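Pumilio homology domain family member 4 (Saccharomyces cerevisiae, PDB 3BWT) binds messenger RNA through its Pumilio homology domain, the RNA-binding part of the protein described here. Local coordinates at residues 73-77 against 106-112; 209-214 against 247-252. One frame throughout, in Å; residues are numbered along the deposited sequence.

Contact 1 (73-77 against 106-112); sequences TEQRI and CIKTDEE
The guanidinium of R76 and the carboxylate of E112 meet side by side in a two-pronged salt bridge, their planes 30° apart. R76 NE donates to E112 OE2, while R76 NH2 donates to E112 OE1 at 3.1 Å, on that oxygen's syn lone pair. R76 reaches it with CG anti to the backbone N (chi1 -168°) and a bend at chi3. E112 OE1 is a hub: besides R76 it accepts from K108 N, T109 N at 2.8 Å and T109 OG1, the last on its anti lone pair. With E112 N giving its hydrogen to T109 OG1 at 3.0 Å, T109 and E112 form a capping box at the start of helix 110-120. Threonine and glutamate suit these two positions because each side chain meets the other's backbone N-H. The contact thus ties Pumilio repeat 2 to the turn that opens this helix in repeat 3. R76 NH2 also donates to T73 OG1 (3.0 Å), which lies 33° out of the guanidinium plane, and C106 O sits above one face of the group. K108 bends at chi3 across R76, with NZ 3.6 Å from R76 NH1; the E112 carboxylate beside them probably compensates the two positive charges. Farther out, T73 CG2 meets T109 CG2 at 3.8 Å, and I77 lays CG1 crosswise on E112 CG at 3.7 Å.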
loop_
_atom_site.group_PDB
_atom_site.type_symbol
_atom_site.label_atom_id
_atom_site.label_comp_id
_atom_site.label_asym_id
_atom_site.label_seq_id
_atom_site.Cartn_x
_atom_site.Cartn_y
_atom_site.Cartn_z
ATOM N N THR A 73 24.241 6.871 18.361
ATOM C CA THR A 73 23.610 7.917 17.569
ATOM C C THR A 73 24.644 8.705 16.763
ATOM O O THR A 73 24.397 9.073 15.614
ATOM C CB THR A 73 22.756 8.843 18.433
ATOM O OG1 THR A 73 21.527 8.176 18.742
ATOM C CG2 THR A 73 22.447 10.127 17.688
ATOM N N GLU A 74 25.808 8.940 17.356
ATOM C CA GLU A 74 26.856 9.652 16.655
ATOM C C GLU A 74 27.222 8.879 15.396
ATOM O O GLU A 74 27.305 9.444 14.304
ATOM C CB GLU A 74 28.089 9.848 17.543
ATOM C CG GLU A 74 27.921 10.912 18.632
ATOM C CD GLU A 74 26.916 10.503 19.701
ATOM O OE1 GLU A 74 27.083 9.411 20.293
ATOM O OE2 GLU A 74 25.959 11.273 19.956
ATOM N N GLN A 75 27.436 7.579 15.553
ATOM C CA GLN A 75 27.855 6.750 14.436
ATOM C C GLN A 75 26.748 6.654 13.398
ATOM O O GLN A 75 26.993 6.784 12.197
ATOM C CB GLN A 75 28.246 5.371 14.932
ATOM C CG GLN A 75 29.555 5.340 15.672
ATOM C CD GLN A 75 29.693 4.118 16.553
ATOM O OE1 GLN A 75 28.704 3.610 17.088
ATOM N NE2 GLN A 75 30.921 3.644 16.718
ATOM N N ARG A 76 25.525 6.448 13.868
ATOM C CA ARG A 76 24.386 6.351 12.979
ATOM C C ARG A 76 24.271 7.585 12.100
ATOM O O ARG A 76 23.975 7.483 10.904
ATOM C CB ARG A 76 23.094 6.154 13.764
ATOM C CG ARG A 76 21.922 5.763 12.883
ATOM C CD ARG A 76 20.703 5.348 13.692
ATOM N NE ARG A 76 20.188 6.465 14.472
ATOM C CZ ARG A 76 20.274 6.554 15.793
ATOM N NH1 ARG A 76 20.837 5.572 16.486
ATOM N NH2 ARG A 76 19.788 7.620 16.416
ATOM N N ILE A 77 24.506 8.752 12.688
ATOM C CA ILE A 77 24.412 10.002 11.941
ATOM C C ILE A 77 25.468 10.094 10.845
ATOM O O ILE A 77 25.241 10.719 9.803
ATOM C CB ILE A 77 24.478 11.225 12.878
ATOM C CG1 ILE A 77 23.302 11.168 13.854
ATOM C CG2 ILE A 77 24.405 12.511 12.086
ATOM C CD1 ILE A 77 23.419 12.088 15.029
ATOM N N CYS A 106 15.489 3.266 12.439
ATOM C CA CYS A 106 16.447 3.416 13.528
ATOM C C CYS A 106 16.684 4.849 13.990
ATOM O O CYS A 106 17.168 5.063 15.095
ATOM C CB CYS A 106 17.784 2.787 13.150
ATOM S SG CYS A 106 17.816 1.015 13.301
ATOM N N ILE A 107 16.357 5.826 13.156
ATOM C CA ILE A 107 16.716 7.198 13.482
ATOM C C ILE A 107 15.919 7.736 14.655
ATOM O O ILE A 107 14.710 7.574 14.734
ATOM C CB ILE A 107 16.632 8.153 12.269
ATOM C CG1 ILE A 107 15.198 8.267 11.759
ATOM C CG2 ILE A 107 17.580 7.693 11.170
ATOM C CD1 ILE A 107 15.084 9.073 10.481
ATOM N N LYS A 108 16.628 8.377 15.573
ATOM C CA LYS A 108 16.020 8.921 16.766
ATOM C C LYS A 108 15.949 10.452 16.702
ATOM O O LYS A 108 14.937 11.039 17.079
ATOM C CB LYS A 108 16.779 8.431 18.014
ATOM C CG LYS A 108 16.649 6.914 18.274
ATOM C CD LYS A 108 17.510 6.418 19.452
ATOM C CE LYS A 108 19.003 6.388 19.104
ATOM N NZ LYS A 108 19.850 5.521 19.996
ATOM N N THR A 109 17.007 11.093 16.206
ATOM C CA THR A 109 17.095 12.562 16.208
ATOM C C THR A 109 16.287 13.208 15.090
ATOM O O THR A 109 15.820 12.536 14.175
ATOM C CB THR A 109 18.561 13.076 16.080
ATOM O OG1 THR A 109 19.043 12.837 14.751
ATOM C CG2 THR A 109 19.482 12.396 17.084
ATOM N N ASP A 110 16.143 14.525 15.156
ATOM C CA ASP A 110 15.391 15.247 14.142
ATOM C C ASP A 110 16.333 15.757 13.064
ATOM O O ASP A 110 15.921 16.048 11.942
ATOM C CB ASP A 110 14.606 16.399 14.766
ATOM C CG ASP A 110 13.427 15.913 15.579
ATOM O OD1 ASP A 110 13.083 14.715 15.460
ATOM O OD2 ASP A 110 12.834 16.736 16.317
ATOM N N GLU A 111 17.607 15.865 13.416
ATOM C CA GLU A 111 18.635 16.183 12.438
ATOM C C GLU A 111 18.738 15.037 11.433
ATOM O O GLU A 111 18.943 15.251 10.236
ATOM C CB GLU A 111 19.974 16.399 13.145
ATOM C CG GLU A 111 21.183 15.888 12.378
ATOM C CD GLU A 111 22.477 16.105 13.139
ATOM O OE1 GLU A 111 22.457 15.982 14.391
ATOM O OE2 GLU A 111 23.508 16.405 12.483
ATOM N N GLU A 112 18.596 13.820 11.949
ATOM C CA GLU A 112 18.609 12.613 11.141
ATOM C C GLU A 112 17.428 12.587 10.190
ATOM O O GLU A 112 17.542 12.090 9.069
ATOM C CB GLU A 112 18.529 11.383 12.041
ATOM C CG GLU A 112 19.859 10.860 12.526
ATOM C CD GLU A 112 19.690 9.773 13.571
ATOM O OE1 GLU A 112 19.137 10.056 14.658
ATOM O OE2 GLU A 112 20.116 8.635 13.304
#

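Contact 2 (209-214 against 247-252); sequences VQYIIT and NVIEKI
Q210 and K251 pack against each other between helices 205-219 and 245-253, neighbours in the Pumilio superhelix from repeats 6 and 7. Such helices line the concave, RNA-binding face in this family, and by sequence Q210 and N247 occupy positions that in PUF repeats face the RNA bases. The short axes run almost parallel, 11° apart and 9.8 Å at closest approach, as expected of equivalent helices in successive repeats. K251 spans the gap: K251 CB lies 3.8 Å from Q210 OE1, CG is anti to the backbone N (chi1 179°), and a bend at chi2 sends CD, CE and NZ toward T214, the chain crossing Q210 obliquely. K251 NZ donates to T214 OG1 at 2.7 Å, the two side chains crossing at about a right angle. A lysine suits this place because its methylenes can cross the glutamine side chain while its ammonium group reaches a hydroxyl on the preceding repeat. Q210, extended beyond CG, brings NE2 to within 3.3 Å of N247 CB; the same NE2 makes a weak hydrogen bond to N206. On the buried side two pairs of branched apolar side chains meet: V209 CG1 lies 4.1 Å from V248 CG1, and I213 CD1 3.9 Å from I252 CG1. Helix 224-232 touches I213 through T225 and I228, and V248 through L232. Since T214 is neutral, the bond between repeats is a charged hydrogen bond and not a salt bridge.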
loop_
_atom_site.group_PDB
_atom_site.type_symbol
_atom_site.label_atom_id
_atom_site.label_comp_id
_atom_site.label_asym_id
_atom_site.label_seq_id
_atom_site.Cartn_x
_atom_site.Cartn_y
_atom_site.Cartn_z
ATOM N N VAL A 209 -9.681 4.270 -4.459
ATOM C CA VAL A 209 -11.039 4.714 -4.223
ATOM C C VAL A 209 -11.711 3.843 -3.164
ATOM O O VAL A 209 -12.460 4.337 -2.317
ATOM C CB VAL A 209 -11.851 4.706 -5.527
ATOM C CG1 VAL A 209 -13.278 5.156 -5.276
ATOM C CG2 VAL A 209 -11.186 5.600 -6.556
ATOM N N GLN A 210 -11.432 2.545 -3.200
ATOM C CA GLN A 210 -11.962 1.635 -2.189
ATOM C C GLN A 210 -11.352 1.906 -0.821
ATOM O O GLN A 210 -12.015 1.786 0.202
ATOM C CB GLN A 210 -11.655 0.192 -2.556
ATOM C CG GLN A 210 -12.275 -0.318 -3.843
ATOM C CD GLN A 210 -12.065 -1.819 -3.982
ATOM O OE1 GLN A 210 -12.505 -2.592 -3.134
ATOM N NE2 GLN A 210 -11.365 -2.233 -5.031
ATOM N N TYR A 211 -10.071 2.245 -0.799
ATOM C CA TYR A 211 -9.369 2.347 0.460
ATOM C C TYR A 211 -9.883 3.529 1.280
ATOM O O TYR A 211 -9.913 3.483 2.509
ATOM C CB TYR A 211 -7.863 2.443 0.229
ATOM C CG TYR A 211 -7.067 1.992 1.430
ATOM C CD1 TYR A 211 -7.203 0.700 1.929
ATOM C CD2 TYR A 211 -6.203 2.859 2.078
ATOM C CE1 TYR A 211 -6.490 0.285 3.026
ATOM C CE2 TYR A 211 -5.486 2.456 3.186
ATOM C CZ TYR A 211 -5.631 1.168 3.656
ATOM O OH TYR A 211 -4.918 0.767 4.761
ATOM N N ILE A 212 -10.288 4.587 0.592
ATOM C CA ILE A 212 -10.849 5.748 1.256
ATOM C C ILE A 212 -12.044 5.306 2.066
ATOM O O ILE A 212 -12.206 5.698 3.213
ATOM C CB ILE A 212 -11.313 6.799 0.239
ATOM C CG1 ILE A 212 -10.106 7.372 -0.503
ATOM C CG2 ILE A 212 -12.154 7.895 0.931
ATOM C CD1 ILE A 212 -10.473 8.281 -1.649
ATOM N N ILE A 213 -12.881 4.477 1.454
ATOM C CA ILE A 213 -14.088 3.992 2.102
ATOM C C ILE A 213 -13.743 3.033 3.230
ATOM O O ILE A 213 -14.271 3.137 4.328
ATOM C CB ILE A 213 -14.998 3.316 1.089
ATOM C CG1 ILE A 213 -15.342 4.314 -0.015
ATOM C CG2 ILE A 213 -16.257 2.791 1.759
ATOM C CD1 ILE A 213 -16.351 3.809 -1.011
ATOM N N THR A 214 -12.842 2.104 2.950
ATOM C CA THR A 214 -12.315 1.202 3.966
ATOM C C THR A 214 -11.905 1.941 5.234
ATOM O O THR A 214 -12.243 1.536 6.348
ATOM C CB THR A 214 -11.090 0.449 3.416
ATOM O OG1 THR A 214 -11.533 -0.523 2.466
ATOM C CG2 THR A 214 -10.310 -0.242 4.537
ATOM N N ASN A 247 -15.390 -3.225 -8.773
ATOM C CA ASN A 247 -14.732 -3.414 -7.481
ATOM C C ASN A 247 -15.219 -2.375 -6.503
ATOM O O ASN A 247 -15.422 -2.654 -5.334
ATOM C CB ASN A 247 -13.221 -3.275 -7.615
ATOM C CG ASN A 247 -12.594 -4.408 -8.385
ATOM O OD1 ASN A 247 -11.464 -4.287 -8.841
ATOM N ND2 ASN A 247 -13.322 -5.519 -8.538
ATOM N N VAL A 248 -15.388 -1.162 -7.008
ATOM C CA VAL A 248 -15.880 -0.055 -6.215
ATOM C C VAL A 248 -17.367 -0.229 -5.900
ATOM O O VAL A 248 -17.792 -0.050 -4.764
ATOM C CB VAL A 248 -15.631 1.294 -6.926
ATOM C CG1 VAL A 248 -16.179 2.437 -6.092
ATOM C CG2 VAL A 248 -14.146 1.495 -7.175
ATOM N N ILE A 249 -18.162 -0.585 -6.899
ATOM C CA ILE A 249 -19.584 -0.777 -6.648
ATOM C C ILE A 249 -19.792 -1.791 -5.520
ATOM O O ILE A 249 -20.529 -1.519 -4.567
ATOM C CB ILE A 249 -20.348 -1.194 -7.914
ATOM C CG1 ILE A 249 -20.250 -0.101 -8.979
ATOM C CG2 ILE A 249 -21.794 -1.445 -7.581
ATOM C CD1 ILE A 249 -21.086 1.118 -8.686
ATOM N N GLU A 250 -19.131 -2.944 -5.627
ATOM C CA GLU A 250 -19.126 -3.964 -4.572
ATOM C C GLU A 250 -18.652 -3.436 -3.220
ATOM O O GLU A 250 -19.182 -3.805 -2.169
ATOM C CB GLU A 250 -18.218 -5.127 -4.966
ATOM C CG GLU A 250 -18.922 -6.282 -5.654
ATOM C CD GLU A 250 -18.320 -7.621 -5.266
ATOM O OE1 GLU A 250 -17.387 -7.632 -4.429
ATOM O OE2 GLU A 250 -18.779 -8.657 -5.791
ATOM N N LYS A 251 -17.629 -2.593 -3.248
ATOM C CA LYS A 251 -17.097 -2.027 -2.023
ATOM C C LYS A 251 -18.192 -1.241 -1.304
ATOM O O LYS A 251 -18.370 -1.369 -0.095
ATOM C CB LYS A 251 -15.910 -1.120 -2.325
ATOM C CG LYS A 251 -15.328 -0.486 -1.084
ATOM C CD LYS A 251 -14.966 -1.551 -0.082
ATOM C CE LYS A 251 -14.384 -0.945 1.159
ATOM N NZ LYS A 251 -13.722 -1.984 1.997
ATOM N N ILE A 252 -18.916 -0.432 -2.067
ATOM C CA ILE A 252 -20.049 0.334 -1.564
ATOM C C ILE A 252 -21.204 -0.577 -1.121
ATOM O O ILE A 252 -21.800 -0.368 -0.058
ATOM C CB ILE A 252 -20.547 1.333 -2.622
ATOM C CG1 ILE A 252 -19.522 2.444 -2.826
ATOM C CG2 ILE A 252 -21.876 1.921 -2.212
ATOM C CD1 ILE A 252 -19.609 3.116 -4.183
#

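In the fold
Both contacts join successive Pumilio repeats of one all-helical domain: contact 1 links repeats 2 and 3, contact 2 repeats 6 and 7. They follow in series along the chain, contact 1 closing before contact 2 opens. Their centres lie 40 Å apart, on opposite sides of the chain's centre, and their nearest atoms are about 22 Å apart, so neither touches the other. They also use different parts of the fold. Contact 1 sets the start of helix 73-83 against the turn into helix 110-120, whereas contact 2 pairs helices 205-219 and 245-253. Contacts of this kind, made repeat by repeat, build the elongated curved scaffold on which PUF proteins bind single-stranded RNA.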